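Local coordinates for protein muconate cycloisomerase (Azorhizobium caulinodans, PDB 3MY9) that belongs to the enolase superfamily, pairing an N-terminal capping domain with a magnesium-binding TIM-like barrel, at residues C251-A254 / V255-M258. Residues are numbered along the deposited sequence; the frame is centred on the assembly and turned at random.
Sequences CFDA and VDLM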
loop_
_atom_site.group_PDB
_atom_site.type_symbol
_atom_site.label_atom_id
_atom_site.label_comp_id
_atom_site.label_asym_id
_atom_site.label_seq_id
_atom_site.Cartn_x
_atom_site.Cartn_y
_atom_site.Cartn_z
ATOM N N CYS A 251 5.615 -7.459 -21.788
ATOM C CA CYS A 251 6.622 -8.310 -21.200
ATOM C C CYS A 251 7.655 -8.819 -22.222
ATOM O O CYS A 251 7.446 -9.846 -22.916
ATOM C CB CYS A 251 5.947 -9.461 -20.478
ATOM S SG CYS A 251 7.134 -10.459 -19.535
ATOM N N PHE A 252 8.761 -8.090 -22.312
ATOM C CA PHE A 252 9.861 -8.483 -23.199
ATOM C C PHE A 252 10.905 -9.321 -22.490
ATOM O O PHE A 252 11.486 -10.210 -23.093
ATOM C CB PHE A 252 10.544 -7.246 -23.813
ATOM C CG PHE A 252 9.732 -6.621 -24.895
ATOM C CD1 PHE A 252 9.039 -5.459 -24.683
ATOM C CD2 PHE A 252 9.606 -7.245 -26.117
ATOM C CE1 PHE A 252 8.271 -4.895 -25.688
ATOM C CE2 PHE A 252 8.829 -6.680 -27.132
ATOM C CZ PHE A 252 8.161 -5.508 -26.899
ATOM N N ASP A 253 11.140 -9.025 -21.217
ATOM C CA ASP A 253 12.307 -9.567 -20.501
ATOM C C ASP A 253 11.993 -9.797 -19.025
ATOM O O ASP A 253 10.864 -9.552 -18.564
ATOM C CB ASP A 253 13.540 -8.647 -20.691
ATOM C CG ASP A 253 13.350 -7.234 -20.098
ATOM O OD1 ASP A 253 12.397 -7.008 -19.331
ATOM O OD2 ASP A 253 14.173 -6.337 -20.399
ATOM N N ALA A 254 12.987 -10.274 -18.293
ATOM C CA ALA A 254 12.805 -10.687 -16.913
ATOM C C ALA A 254 12.415 -9.485 -16.068
ATOM O O ALA A 254 11.531 -9.586 -15.204
ATOM C CB ALA A 254 14.065 -11.350 -16.384
ATOM N N VAL A 255 13.022 -8.340 -16.337
ATOM C CA VAL A 255 12.660 -7.126 -15.630
ATOM C C VAL A 255 11.174 -6.744 -15.790
ATOM O O VAL A 255 10.509 -6.405 -14.809
ATOM C CB VAL A 255 13.527 -5.928 -16.075
ATOM C CG1 VAL A 255 13.055 -4.673 -15.362
ATOM C CG2 VAL A 255 15.008 -6.193 -15.795
ATOM N N ASP A 256 10.661 -6.780 -17.022
ATOM C CA ASP A 256 9.259 -6.476 -17.247
ATOM C C ASP A 256 8.414 -7.489 -16.456
ATOM O O ASP A 256 7.404 -7.133 -15.861
ATOM C CB ASP A 256 8.856 -6.571 -18.747
ATOM C CG ASP A 256 9.535 -5.526 -19.630
ATOM O OD1 ASP A 256 10.037 -4.504 -19.134
ATOM O OD2 ASP A 256 9.548 -5.723 -20.863
ATOM N N LEU A 257 8.812 -8.745 -16.480
ATOM C CA LEU A 257 8.017 -9.784 -15.880
ATOM C C LEU A 257 7.898 -9.542 -14.382
ATOM O O LEU A 257 6.801 -9.614 -13.856
ATOM C CB LEU A 257 8.580 -11.173 -16.175
ATOM C CG LEU A 257 7.824 -12.357 -15.533
ATOM C CD1 LEU A 257 6.355 -12.405 -15.973
ATOM C CD2 LEU A 257 8.539 -13.645 -15.872
ATOM N N MET A 258 8.990 -9.205 -13.701
ATOM C CA MET A 258 8.890 -8.893 -12.263
ATOM C C MET A 258 7.905 -7.767 -11.963
ATOM O O MET A 258 7.198 -7.808 -10.956
ATOM C CB MET A 258 10.257 -8.595 -11.612
ATOM C CG MET A 258 11.122 -9.869 -11.427
ATOM S SD MET A 258 10.584 -11.210 -10.280
ATOM C CE MET A 258 8.874 -10.941 -9.970
#
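Asp256, in the first turn of helix 254-263, reaches back to the loop that leads into the helix. Its CB packs against CA of Cys251 at 3.7 Å and also borders the carbonyl oxygen of Asp253. With CG anti to its own carbonyl carbon (chi1 -65°), the carboxylate is directed back past the start of the helix. CG then lies 3.2 Å from OD1 of Asp253; the two side chains cross at about a right angle, with their carboxylate planes turned 46° apart. OD1 of Asp256 comes within 3.4 Å of OD1 of Asp253, two acceptors with no hydrogen bond between them. At the tip, OD2 accepts a nearly straight hydrogen bond of 2.9 Å from the backbone N of Phe252, using its anti lone pair, and sits at the edge of the Phe252 ring. The same oxygen forms a salt bridge with Arg228, which probably offsets the closeness of the two acids.

Asp253 is the N-cap: its OD1 takes the backbone N-H of Asp256 at 2.9 Å, approached nearly along the C-O bond. Each carboxylate thus holds a backbone N-H, Asp253 that of Asp256 and Asp256 that of Phe252, the residue before the N-cap. From the carbonyl O of Asp253 to N of Leu257 (3.0 Å) the regular helical bonding begins. SG of Cys251 packs against CB of Leu257 at 3.7 Å.

The contact lies where the loop after strand 245-247 runs into helix 254-263 of the barrel. Cys251 and Leu257 both pack on Ile269 of strand 268-270, Leu257 also meets helix 279-292, and the Phe252 ring meets that of Trp57 with the planes nearly perpendicular.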